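Methylaspartate ammonia-lyase (Citrobacter amalonaticus, PDB 1KKR) catalyses the magnesium-dependent, reversible anti elimination of ammonia from (2S,3S)-3-methyl-L-aspartate to give mesaconate. Local coordinates at residues 5-10 / 54-59; 108-113 / 337-342; 170-175 / 192-197. All blocks are in the same frame, centred on the assembly; numbering follows the deposited sequence.

Contact 1: residues 5-10 / 54-59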
ATOM      1  N   GLN A   5      -0.077   0.729  28.651  1.00 23.46           N
ATOM      2  CA  GLN A   5       0.612  -0.465  28.198  1.00 23.20           C
ATOM      3  C   GLN A   5       1.299  -0.280  26.889  1.00 21.30           C
ATOM      4  O   GLN A   5       0.802   0.393  26.011  1.00 19.82           O
ATOM      5  CB  GLN A   5      -0.344  -1.616  27.981  1.00 24.88           C
ATOM      6  CG  GLN A   5      -1.076  -1.997  29.148  1.00 30.93           C
ATOM      7  CD  GLN A   5      -2.203  -2.973  28.804  1.00 37.51           C
ATOM      8  OE1 GLN A   5      -3.393  -2.683  29.093  1.00 41.19           O
ATOM      9  NE2 GLN A   5      -1.847  -4.103  28.148  1.00 31.26           N
ATOM     10  N   ALA A   6       2.435  -0.948  26.746  1.00 20.11           N
ATOM     11  CA  ALA A   6       3.176  -0.886  25.522  1.00 19.36           C
ATOM     12  C   ALA A   6       3.233  -2.311  24.888  1.00 19.92           C
ATOM     13  O   ALA A   6       3.608  -3.330  25.528  1.00 20.05           O
ATOM     14  CB  ALA A   6       4.531  -0.352  25.792  1.00 18.74           C
ATOM     15  N   LEU A   7       2.821  -2.393  23.638  1.00 20.02           N
ATOM     16  CA  LEU A   7       2.870  -3.674  22.916  1.00 20.58           C
ATOM     17  C   LEU A   7       3.832  -3.627  21.680  1.00 19.97           C
ATOM     18  O   LEU A   7       3.828  -2.637  20.949  1.00 20.57           O
ATOM     19  CB  LEU A   7       1.467  -4.097  22.483  1.00 21.23           C
ATOM     20  CG  LEU A   7       0.344  -4.333  23.527  1.00 25.52           C
ATOM     21  CD1 LEU A   7      -0.142  -2.980  23.961  1.00 29.11           C
ATOM     22  CD2 LEU A   7      -0.864  -4.982  22.964  1.00 27.18           C
ATOM     23  N   PHE A   8       4.609  -4.697  21.439  1.00 18.08           N
ATOM     24  CA  PHE A   8       5.487  -4.837  20.244  1.00 18.77           C
ATOM     25  C   PHE A   8       5.072  -6.083  19.425  1.00 19.20           C
ATOM     26  O   PHE A   8       4.948  -7.150  19.979  1.00 18.68           O
ATOM     27  CB  PHE A   8       6.955  -4.933  20.629  1.00 17.87           C
ATOM     28  CG  PHE A   8       7.406  -3.780  21.431  1.00 19.61           C
ATOM     29  CD1 PHE A   8       7.757  -2.611  20.798  1.00 18.66           C
ATOM     30  CD2 PHE A   8       7.438  -3.839  22.836  1.00 23.59           C
ATOM     31  CE1 PHE A   8       8.137  -1.517  21.497  1.00 21.22           C
ATOM     32  CE2 PHE A   8       7.831  -2.709  23.581  1.00 26.42           C
ATOM     33  CZ  PHE A   8       8.173  -1.529  22.886  1.00 23.81           C
ATOM     34  N   THR A   9       4.808  -5.924  18.137  1.00 19.18           N
ATOM     35  CA  THR A   9       4.349  -7.036  17.300  1.00 21.24           C
ATOM     36  C   THR A   9       5.069  -7.039  15.981  1.00 21.05           C
ATOM     37  O   THR A   9       5.115  -6.014  15.291  1.00 21.50           O
ATOM     38  CB  THR A   9       2.842  -6.972  17.071  1.00 21.37           C
ATOM     39  OG1 THR A   9       2.450  -5.757  16.419  1.00 26.60           O
ATOM     40  CG2 THR A   9       2.147  -6.792  18.322  1.00 22.32           C
ATOM     41  N   ALA A  10       5.583  -8.211  15.622  1.00 21.25           N
ATOM     42  CA  ALA A  10       6.372  -8.414  14.418  1.00 21.77           C
ATOM     43  C   ALA A  10       5.469  -8.189  13.255  1.00 21.59           C
ATOM     44  O   ALA A  10       4.288  -8.480  13.347  1.00 20.80           O
ATOM     45  CB  ALA A  10       6.948  -9.873  14.364  1.00 22.65           C
ATOM     46  N   SER A  54       5.666  -3.203  14.909  1.00 17.19           N
ATOM     47  CA  SER A  54       4.644  -2.241  15.258  1.00 17.88           C
ATOM     48  C   SER A  54       4.662  -1.983  16.815  1.00 18.32           C
ATOM     49  O   SER A  54       4.815  -2.912  17.651  1.00 18.39           O
ATOM     50  CB  SER A  54       3.250  -2.719  14.801  1.00 17.26           C
ATOM     51  OG  SER A  54       3.105  -2.734  13.418  1.00 17.64           O
ATOM     52  N   VAL A  55       4.566  -0.716  17.181  1.00 18.02           N
ATOM     53  CA  VAL A  55       4.589  -0.312  18.572  1.00 17.76           C
ATOM     54  C   VAL A  55       3.190   0.204  18.785  1.00 17.06           C
ATOM     55  O   VAL A  55       2.688   1.044  18.009  1.00 16.39           O
ATOM     56  CB  VAL A  55       5.595   0.868  18.829  1.00 18.25           C
ATOM     57  CG1 VAL A  55       5.639   1.298  20.311  1.00 17.35           C
ATOM     58  CG2 VAL A  55       7.008   0.494  18.379  1.00 19.82           C
ATOM     59  N   GLN A  56       2.522  -0.319  19.788  1.00 15.85           N
ATOM     60  CA  GLN A  56       1.242   0.233  20.164  1.00 16.03           C
ATOM     61  C   GLN A  56       1.295   0.685  21.643  1.00 17.03           C
ATOM     62  O   GLN A  56       1.719  -0.058  22.512  1.00 17.54           O
ATOM     63  CB  GLN A  56       0.183  -0.848  19.976  1.00 16.91           C
ATOM     64  CG  GLN A  56      -0.033  -1.309  18.508  1.00 16.28           C
ATOM     65  CD  GLN A  56      -1.162  -2.350  18.407  1.00 17.89           C
ATOM     66  OE1 GLN A  56      -2.297  -2.000  18.125  1.00 19.77           O
ATOM     67  NE2 GLN A  56      -0.845  -3.610  18.684  1.00 14.25           N
ATOM     68  N   LEU A  57       0.811   1.876  21.925  1.00 17.47           N
ATOM     69  CA  LEU A  57       0.867   2.420  23.264  1.00 18.38           C
ATOM     70  C   LEU A  57      -0.563   2.723  23.606  1.00 19.03           C
ATOM     71  O   LEU A  57      -1.160   3.600  23.002  1.00 18.75           O
ATOM     72  CB  LEU A  57       1.647   3.715  23.233  1.00 18.36           C
ATOM     73  CG  LEU A  57       3.068   3.632  22.664  1.00 17.06           C
ATOM     74  CD1 LEU A  57       3.636   5.046  22.663  1.00 20.25           C
ATOM     75  CD2 LEU A  57       3.928   2.656  23.490  1.00 16.59           C
ATOM     76  N   ILE A  58      -1.116   1.957  24.524  1.00 18.89           N
ATOM     77  CA  ILE A  58      -2.463   2.164  25.014  1.00 21.09           C
ATOM     78  C   ILE A  58      -2.312   3.165  26.168  1.00 21.75           C
ATOM     79  O   ILE A  58      -1.561   2.913  27.105  1.00 20.18           O
ATOM     80  CB  ILE A  58      -3.018   0.890  25.593  1.00 21.36           C
ATOM     81  CG1 ILE A  58      -3.012  -0.223  24.561  1.00 24.95           C
ATOM     82  CG2 ILE A  58      -4.448   1.094  26.160  1.00 24.74           C
ATOM     83  CD1 ILE A  58      -3.414  -1.538  25.166  1.00 28.98           C
ATOM     84  N   LEU A  59      -3.061   4.256  26.071  1.00 23.09           N
ATOM     85  CA  LEU A  59      -3.043   5.367  26.984  1.00 23.86           C
ATOM     86  C   LEU A  59      -4.129   5.218  27.993  1.00 25.05           C
ATOM     87  O   LEU A  59      -4.998   4.404  27.830  1.00 24.75           O
ATOM     88  CB  LEU A  59      -3.321   6.644  26.217  1.00 24.27           C
ATOM     89  CG  LEU A  59      -2.392   6.912  25.022  1.00 24.75           C
ATOM     90  CD1 LEU A  59      -2.626   8.323  24.457  1.00 25.48           C
ATOM     91  CD2 LEU A  59      -0.927   6.707  25.387  1.00 26.62           C
TER
HETATM   92  O   HOH W   1       3.767  -5.348  12.573  1.00 25.12           O
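I58 lies beside Q5 and crosses L7 at a slant. I58 CB lies 3.9 Å from Q5 O. With CG1 anti to the carbonyl carbon (chi1 -58°), the long branch of I58 is set toward L7, and CG1 comes within 4.0 Å of L7 CD1. The tip, I58 CD1, touches L7 CD1 at 3.8 Å and also lies 4.1 Å from OE1 of Q5, whose extended chain runs beside it in the same direction. Q5 NE2 is hydrogen-bonded to T411 of the second subunit.

The backbones of residues 5-10 and 54-59 pair antiparallel as the first two strands of the three-stranded sheet in the N-terminal domain, a member of the enolase N-terminal clan. Q5-I58, L7-Q56 and T9-S54 are the hydrogen-bonded pairs, each joined by two backbone bonds; L7 N to Q56 O is 2.8 Å long and nearly straight at 173°. A6-L57 and F8-V55 are the non-hydrogen-bonded pairs, and their side chains point to the opposite face. There A6 CB meets L57 CD2 at 3.8 Å, while the F8 ring lies alongside V55, F8 CE1 being 3.9 Å from V55 CG2. Helices 86-96, 98-101 and 128-146 pack on this apolar face. The face carrying Q5, L7, T9, S54, Q56 and I58 meets the second subunit: L408 of that chain packs on L7, Q56 and I58. At the T9 end, a water donates to both T9 O and S54 OG, and S54 OG is also hydrogen-bonded to D68 of its own chain and to R404 of the second subunit.

Contact 2: residues 108-113 / 337-342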
ATOM      1  N   ALA A 108       3.654  15.855  26.460  1.00 24.48           N
ATOM      2  CA  ALA A 108       4.504  16.428  25.404  1.00 24.22           C
ATOM      3  C   ALA A 108       5.211  15.302  24.656  1.00 23.09           C
ATOM      4  O   ALA A 108       5.316  14.207  25.161  1.00 22.36           O
ATOM      5  CB  ALA A 108       5.519  17.359  26.007  1.00 25.04           C
ATOM      6  N   PHE A 109       5.772  15.620  23.505  1.00 22.90           N
ATOM      7  CA  PHE A 109       6.486  14.682  22.646  1.00 22.41           C
ATOM      8  C   PHE A 109       8.002  14.723  22.735  1.00 22.45           C
ATOM      9  O   PHE A 109       8.645  13.702  22.891  1.00 21.02           O
ATOM     10  CB  PHE A 109       6.041  14.982  21.200  1.00 22.38           C
ATOM     11  CG  PHE A 109       6.876  14.306  20.142  1.00 21.00           C
ATOM     12  CD1 PHE A 109       7.001  12.924  20.126  1.00 18.86           C
ATOM     13  CD2 PHE A 109       7.506  15.041  19.134  1.00 21.67           C
ATOM     14  CE1 PHE A 109       7.784  12.287  19.175  1.00 18.13           C
ATOM     15  CE2 PHE A 109       8.270  14.386  18.154  1.00 22.52           C
ATOM     16  CZ  PHE A 109       8.382  13.000  18.176  1.00 20.00           C
ATOM     17  N   LEU A 110       8.584  15.914  22.717  1.00 22.95           N
ATOM     18  CA  LEU A 110      10.031  16.037  22.533  1.00 24.43           C
ATOM     19  C   LEU A 110      10.941  15.479  23.613  1.00 24.01           C
ATOM     20  O   LEU A 110      11.932  14.814  23.312  1.00 24.35           O
ATOM     21  CB  LEU A 110      10.358  17.516  22.223  1.00 25.50           C
ATOM     22  CG  LEU A 110      11.435  17.955  21.234  1.00 31.14           C
ATOM     23  CD1 LEU A 110      11.708  17.133  20.014  1.00 34.34           C
ATOM     24  CD2 LEU A 110      11.039  19.403  20.804  1.00 33.95           C
ATOM     25  N   PRO A 111      10.655  15.759  24.864  1.00 23.91           N
ATOM     26  CA  PRO A 111      11.482  15.176  25.909  1.00 23.82           C
ATOM     27  C   PRO A 111      11.453  13.615  25.779  1.00 23.22           C
ATOM     28  O   PRO A 111      12.484  12.936  25.846  1.00 23.11           O
ATOM     29  CB  PRO A 111      10.848  15.689  27.203  1.00 23.78           C
ATOM     30  CG  PRO A 111       9.989  16.840  26.808  1.00 25.50           C
ATOM     31  CD  PRO A 111       9.566  16.614  25.373  1.00 23.77           C
ATOM     32  N   ASN A 112      10.293  13.032  25.513  1.00 22.49           N
ATOM     33  CA  ASN A 112      10.299  11.562  25.320  1.00 21.69           C
ATOM     34  C   ASN A 112      11.180  11.156  24.112  1.00 21.22           C
ATOM     35  O   ASN A 112      11.909  10.163  24.132  1.00 20.61           O
ATOM     36  CB  ASN A 112       8.872  11.008  25.142  1.00 21.47           C
ATOM     37  CG  ASN A 112       8.073  11.060  26.410  1.00 21.52           C
ATOM     38  OD1 ASN A 112       8.649  11.006  27.493  1.00 23.02           O
ATOM     39  ND2 ASN A 112       6.735  11.145  26.295  1.00 19.29           N
ATOM     40  N   ALA A 113      11.064  11.914  23.037  1.00 21.11           N
ATOM     41  CA  ALA A 113      11.735  11.576  21.805  1.00 21.56           C
ATOM     42  C   ALA A 113      13.234  11.638  22.026  1.00 22.38           C
ATOM     43  O   ALA A 113      13.989  10.790  21.558  1.00 22.46           O
ATOM     44  CB  ALA A 113      11.299  12.502  20.678  1.00 21.91           C
ATOM     45  N   GLY A 337      14.831   8.886  15.521  1.00 18.34           N
ATOM     46  CA  GLY A 337      13.656   9.628  16.004  1.00 18.51           C
ATOM     47  C   GLY A 337      13.158  10.729  15.071  1.00 18.71           C
ATOM     48  O   GLY A 337      13.927  11.523  14.530  1.00 18.02           O
ATOM     49  N   ILE A 338      11.853  10.792  14.884  1.00 18.56           N
ATOM     50  CA  ILE A 338      11.358  11.690  13.831  1.00 19.38           C
ATOM     51  C   ILE A 338      11.488  13.179  14.175  1.00 19.52           C
ATOM     52  O   ILE A 338      11.351  14.042  13.302  1.00 18.04           O
ATOM     53  CB  ILE A 338       9.973  11.341  13.437  1.00 19.29           C
ATOM     54  CG1 ILE A 338       9.079  11.466  14.641  1.00 19.63           C
ATOM     55  CG2 ILE A 338       9.993   9.965  12.806  1.00 20.40           C
ATOM     56  CD1 ILE A 338       7.569  11.211  14.341  1.00 21.98           C
ATOM     57  N   HIS A 339      11.731  13.493  15.445  1.00 20.92           N
ATOM     58  CA  HIS A 339      11.994  14.905  15.780  1.00 21.97           C
ATOM     59  C   HIS A 339      13.174  15.384  14.951  1.00 21.63           C
ATOM     60  O   HIS A 339      13.225  16.523  14.557  1.00 23.35           O
ATOM     61  CB  HIS A 339      12.231  15.100  17.269  1.00 22.36           C
ATOM     62  CG  HIS A 339      13.398  14.347  17.807  1.00 23.08           C
ATOM     63  ND1 HIS A 339      13.520  12.972  17.717  1.00 25.44           N
ATOM     64  CD2 HIS A 339      14.462  14.777  18.516  1.00 24.17           C
ATOM     65  CE1 HIS A 339      14.631  12.603  18.325  1.00 25.80           C
ATOM     66  NE2 HIS A 339      15.230  13.679  18.801  1.00 25.76           N
ATOM     67  N   ASN A 340      14.111  14.480  14.682  1.00 21.51           N
ATOM     68  CA  ASN A 340      15.275  14.737  13.820  1.00 21.17           C
ATOM     69  C   ASN A 340      14.890  15.163  12.398  1.00 20.89           C
ATOM     70  O   ASN A 340      15.595  16.034  11.802  1.00 18.72           O
ATOM     71  CB  ASN A 340      16.279  13.580  13.803  1.00 20.70           C
ATOM     72  CG  ASN A 340      16.939  13.365  15.162  1.00 22.38           C
ATOM     73  OD1 ASN A 340      17.497  14.299  15.714  1.00 22.77           O
ATOM     74  ND2 ASN A 340      16.905  12.131  15.694  1.00 18.81           N
ATOM     75  N   ILE A 341      13.779  14.604  11.879  1.00 20.68           N
ATOM     76  CA  ILE A 341      13.278  15.012  10.555  1.00 20.33           C
ATOM     77  C   ILE A 341      12.867  16.497  10.631  1.00 20.25           C
ATOM     78  O   ILE A 341      13.255  17.283   9.781  1.00 19.48           O
ATOM     79  CB  ILE A 341      12.054  14.233  10.051  1.00 20.01           C
ATOM     80  CG1 ILE A 341      12.327  12.711   9.985  1.00 21.83           C
ATOM     81  CG2 ILE A 341      11.631  14.729   8.676  1.00 19.31           C
ATOM     82  CD1 ILE A 341      11.034  11.783   9.861  1.00 21.98           C
ATOM     83  N   VAL A 342      12.071  16.852  11.638  1.00 20.69           N
ATOM     84  CA  VAL A 342      11.583  18.214  11.775  1.00 21.70           C
ATOM     85  C   VAL A 342      12.791  19.129  11.859  1.00 22.38           C
ATOM     86  O   VAL A 342      12.933  20.083  11.108  1.00 23.89           O
ATOM     87  CB  VAL A 342      10.741  18.413  13.074  1.00 21.52           C
ATOM     88  CG1 VAL A 342      10.254  19.883  13.186  1.00 19.58           C
ATOM     89  CG2 VAL A 342       9.567  17.449  13.112  1.00 21.23           C
TER
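H339 presents one face of its imidazole to A113 and its CB to L110. The aromatic contact is a CH-pi interaction: A113 CB stands 4.0 Å from the ring centroid, 22° off the normal, and approaches ND1 most closely. The same methyl also lies over a face of the F109 ring, 3.8 Å above its plane and offset toward the rim, so A113 is shared between two rings. Chi1 of H339 (61°) sets CG between the backbone N and the carbonyl carbon, which turns the imidazole back toward A113.

The aliphatic contacts flank this centre. L110 CD1 presses on H339 CB at 3.5 Å and meets the ring obliquely. F109 projects its far end into the joint, where CZ reaches I338 CG1 at 3.9 Å and CE2 touches H339 CB at 4.1 Å; the F109 and I338 side chains cross at about a right angle.

Polar bonds lie around the apolar centre. E157 accepts from the backbone N of both F109 and L110, while D117, in helix 110-118, binds G337 N and N340 ND2.

Helix 110-118 of the N-terminal domain is thus set against helix 339-350 in the TIM-barrel domain. The direct contact between the segments is apolar and CH-pi packing, so it depends on close fit; the polar links come from residues outside them, and the D117 bonds probably add directional links beside it.

Contact 3: residues 170-175 / 192-197. With 2AS ((2S,3S)-3-methyl-aspartic acid), chain E.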
ATOM      1  N   PHE A 170       6.393  12.986  -4.663  1.00 20.32           N
ATOM      2  CA  PHE A 170       7.303  12.380  -5.638  1.00 20.11           C
ATOM      3  C   PHE A 170       7.151  10.864  -5.733  1.00 19.60           C
ATOM      4  O   PHE A 170       7.279  10.151  -4.732  1.00 20.18           O
ATOM      5  CB  PHE A 170       8.725  12.790  -5.242  1.00 20.13           C
ATOM      6  CG  PHE A 170       9.858  12.052  -5.962  1.00 21.90           C
ATOM      7  CD1 PHE A 170       9.852  11.837  -7.322  1.00 17.82           C
ATOM      8  CD2 PHE A 170      10.997  11.667  -5.253  1.00 19.71           C
ATOM      9  CE1 PHE A 170      10.944  11.234  -7.957  1.00 21.37           C
ATOM     10  CE2 PHE A 170      12.050  11.035  -5.878  1.00 20.33           C
ATOM     11  CZ  PHE A 170      12.024  10.813  -7.243  1.00 20.79           C
ATOM     12  N   GLY A 171       6.877  10.369  -6.943  1.00 19.69           N
ATOM     13  CA  GLY A 171       6.646   8.951  -7.182  1.00 20.36           C
ATOM     14  C   GLY A 171       7.875   8.232  -7.694  1.00 20.65           C
ATOM     15  O   GLY A 171       8.647   8.771  -8.493  1.00 19.63           O
ATOM     16  N   GLN A 172       8.081   7.005  -7.201  1.00 20.81           N
ATOM     17  CA  GLN A 172       9.274   6.270  -7.574  1.00 20.97           C
ATOM     18  C   GLN A 172       8.824   5.043  -8.277  1.00 21.93           C
ATOM     19  O   GLN A 172       7.898   4.381  -7.852  1.00 22.63           O
ATOM     20  CB  GLN A 172      10.171   5.971  -6.376  1.00 20.40           C
ATOM     21  CG  GLN A 172       9.729   4.867  -5.351  1.00 20.15           C
ATOM     22  CD  GLN A 172      10.910   4.492  -4.461  1.00 23.46           C
ATOM     23  OE1 GLN A 172      12.066   4.397  -4.951  1.00 22.30           O
ATOM     24  NE2 GLN A 172      10.656   4.332  -3.161  1.00 22.56           N
ATOM     25  N   SER A 173       9.481   4.737  -9.369  1.00 22.65           N
ATOM     26  CA  SER A 173       8.992   3.699 -10.228  1.00 23.49           C
ATOM     27  C   SER A 173       9.624   2.322 -10.038  1.00 24.48           C
ATOM     28  O   SER A 173       9.113   1.331 -10.588  1.00 24.31           O
ATOM     29  CB  SER A 173       9.375   4.096 -11.632  1.00 23.38           C
ATOM     30  OG  SER A 173      10.819   4.059 -11.784  1.00 22.95           O
ATOM     31  N   GLY A 174      10.767   2.288  -9.347  1.00 25.20           N
ATOM     32  CA  GLY A 174      11.636   1.118  -9.396  1.00 25.90           C
ATOM     33  C   GLY A 174      12.045   0.888 -10.868  1.00 26.88           C
ATOM     34  O   GLY A 174      12.179   1.853 -11.636  1.00 25.79           O
ATOM     35  N   ASP A 175      12.213  -0.365 -11.286  1.00 28.15           N
ATOM     36  CA  ASP A 175      12.696  -0.628 -12.660  1.00 29.53           C
ATOM     37  C   ASP A 175      11.560  -0.519 -13.679  1.00 29.91           C
ATOM     38  O   ASP A 175      11.768  -0.558 -14.885  1.00 29.21           O
ATOM     39  CB  ASP A 175      13.334  -2.020 -12.789  1.00 30.41           C
ATOM     40  CG  ASP A 175      14.806  -2.034 -12.388  1.00 32.23           C
ATOM     41  OD1 ASP A 175      15.622  -1.180 -12.857  1.00 32.17           O
ATOM     42  OD2 ASP A 175      15.206  -2.855 -11.536  1.00 35.77           O
ATOM     43  N   LEU A 192       8.173  13.226 -10.519  1.00 22.22           N
ATOM     44  CA  LEU A 192       8.373  11.873 -11.005  1.00 22.35           C
ATOM     45  C   LEU A 192       9.611  11.734 -11.869  1.00 21.80           C
ATOM     46  O   LEU A 192      10.131  12.734 -12.339  1.00 21.60           O
ATOM     47  CB  LEU A 192       7.132  11.437 -11.792  1.00 22.72           C
ATOM     48  CG  LEU A 192       7.041  12.004 -13.211  1.00 25.49           C
ATOM     49  CD1 LEU A 192       6.109  11.192 -13.998  1.00 26.85           C
ATOM     50  CD2 LEU A 192       6.632  13.433 -13.242  1.00 23.74           C
ATOM     51  N   PRO A 193      10.078  10.512 -12.126  1.00 21.21           N
ATOM     52  CA  PRO A 193       9.581   9.278 -11.540  1.00 21.50           C
ATOM     53  C   PRO A 193      10.648   8.380 -10.871  1.00 21.53           C
ATOM     54  O   PRO A 193      10.461   7.172 -10.795  1.00 21.97           O
ATOM     55  CB  PRO A 193       9.142   8.574 -12.801  1.00 20.98           C
ATOM     56  CG  PRO A 193      10.265   8.853 -13.700  1.00 21.75           C
ATOM     57  CD  PRO A 193      10.889  10.202 -13.314  1.00 20.89           C
ATOM     58  N   HIS A 194      11.757   8.964 -10.447  1.00 21.68           N
ATOM     59  CA  HIS A 194      12.911   8.255  -9.884  1.00 22.00           C
ATOM     60  C   HIS A 194      13.693   7.479 -10.936  1.00 22.30           C
ATOM     61  O   HIS A 194      14.863   7.761 -11.163  1.00 22.88           O
ATOM     62  CB  HIS A 194      12.520   7.324  -8.755  1.00 22.24           C
ATOM     63  CG  HIS A 194      13.697   6.868  -7.952  1.00 22.72           C
ATOM     64  ND1 HIS A 194      14.512   5.826  -8.354  1.00 23.06           N
ATOM     65  CD2 HIS A 194      14.227   7.341  -6.795  1.00 20.73           C
ATOM     66  CE1 HIS A 194      15.472   5.658  -7.455  1.00 24.93           C
ATOM     67  NE2 HIS A 194      15.323   6.564  -6.501  1.00 18.47           N
ATOM     68  N   ALA A 195      13.015   6.519 -11.559  1.00 22.38           N
ATOM     69  CA  ALA A 195      13.508   5.706 -12.682  1.00 24.14           C
ATOM     70  C   ALA A 195      14.578   4.682 -12.388  1.00 24.65           C
ATOM     71  O   ALA A 195      14.917   3.912 -13.286  1.00 24.78           O
ATOM     72  CB  ALA A 195      13.890   6.562 -13.929  1.00 24.46           C
ATOM     73  N   LEU A 196      15.092   4.640 -11.161  1.00 25.13           N
ATOM     74  CA  LEU A 196      16.029   3.586 -10.780  1.00 25.60           C
ATOM     75  C   LEU A 196      17.150   3.396 -11.831  1.00 25.90           C
ATOM     76  O   LEU A 196      17.409   2.274 -12.318  1.00 25.94           O
ATOM     77  CB  LEU A 196      15.266   2.283 -10.486  1.00 25.58           C
ATOM     78  CG  LEU A 196      16.098   1.276  -9.685  1.00 25.59           C
ATOM     79  CD1 LEU A 196      16.511   1.765  -8.307  1.00 25.24           C
ATOM     80  CD2 LEU A 196      15.308   0.039  -9.520  1.00 27.99           C
ATOM     81  N   ILE A 197      17.840   4.500 -12.145  1.00 25.43           N
ATOM     82  CA  ILE A 197      18.888   4.475 -13.153  1.00 26.06           C
ATOM     83  C   ILE A 197      20.165   4.038 -12.415  1.00 25.45           C
ATOM     84  O   ILE A 197      20.993   4.849 -12.031  1.00 23.84           O
ATOM     85  CB  ILE A 197      18.989   5.857 -13.861  1.00 26.73           C
ATOM     86  CG1 ILE A 197      17.645   6.222 -14.525  1.00 27.73           C
ATOM     87  CG2 ILE A 197      20.102   5.853 -14.859  1.00 27.55           C
ATOM     88  CD1 ILE A 197      17.280   5.375 -15.695  1.00 28.63           C
TER
HETATM   89  C   2AS E 801      14.200   3.287  -1.521  1.00 26.33           C
HETATM   90  O   2AS E 801      13.020   2.976  -1.707  1.00 25.79           O
HETATM   91  CA  2AS E 801      15.048   3.964  -2.617  1.00 26.39           C
HETATM   92  N   2AS E 801      14.573   3.691  -3.988  1.00 25.83           N
HETATM   93  CB  2AS E 801      15.226   5.480  -2.290  1.00 26.45           C
HETATM   94  CG  2AS E 801      16.222   6.140  -3.220  1.00 26.23           C
HETATM   95  OD1 2AS E 801      16.766   7.212  -2.960  1.00 22.97           O
HETATM   96  C4  2AS E 801      13.976   6.356  -2.301  1.00 27.04           C
HETATM   97  OD2 2AS E 801      16.513   5.545  -4.241  1.00 26.70           O
HETATM   98  OXT 2AS E 801      14.698   3.052  -0.417  1.00 24.77           O
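Q172 sets OE1 over one face of the H194 imidazole, 4.1 Å above its centre, with the amide plane steeply inclined to the ring. Lower down, the CB atoms of Q172 and H194 touch at 3.6 Å. Placed anti to the backbone N (chi1 -165°), the H194 ring extends toward the ligand and offers its edge: H194 NE2 donates to 2AS OD2 over 2.7 Å. The Q172 amide uses both ends on the other part of the ligand. Q172 OE1 accepts from 2AS N at 2.8 Å. Q172 NE2 donates to 2AS O at 3.1 Å. The opposite ring nitrogen, H194 ND1, accepts from L196 N at 3.1 Å, from 19° outside the ring plane, so the imidazole is gripped at both nitrogens.

F170 turns its ring edge to the neighbouring strand, with F170 CE1 3.5 Å from H194 N. S173 points its hydroxyl at the turn beyond that strand, where OG touches A195 CA, accepts a weak bond from A195 N and donates to G174 O. Farther along, L196 CD2 rests against the D175 carboxylate, which is salt-bridged to K203 and R177.

Strands 169-170 and 191-194 are neighbours in the TIM barrel, and Q172 and H194 lie at or just past their C-terminal ends. Holding both carboxylates and the amine of the substrate, Q172 and H194 help to orient it, together with Q329, T360 and C361; the donor from H194 to OD2 is consistent with its assigned role as transition-state stabiliser.

Overall arrangement
Contacts 1 and 2 lie on the same side of the chain's centre, centres about 18 Å apart and nearest atoms about 8 Å. Helix 128-146 links them, packing on V55 and L57 of contact 1 and F109 and I338 of contact 2. Contact 2 is one place where the N-terminal domain packs on the barrel, and the side chain of I338 lies about 12 Å from that of the proton acceptor K331. Contact 3 is nested within the loop contact 2 closes, centres about 30 Å apart. It alone touches the substrate, with the H194 side chain about 4 Å from the bound magnesium ion. Contact 1, its centre about 34 Å from that of contact 3, faces the second subunit.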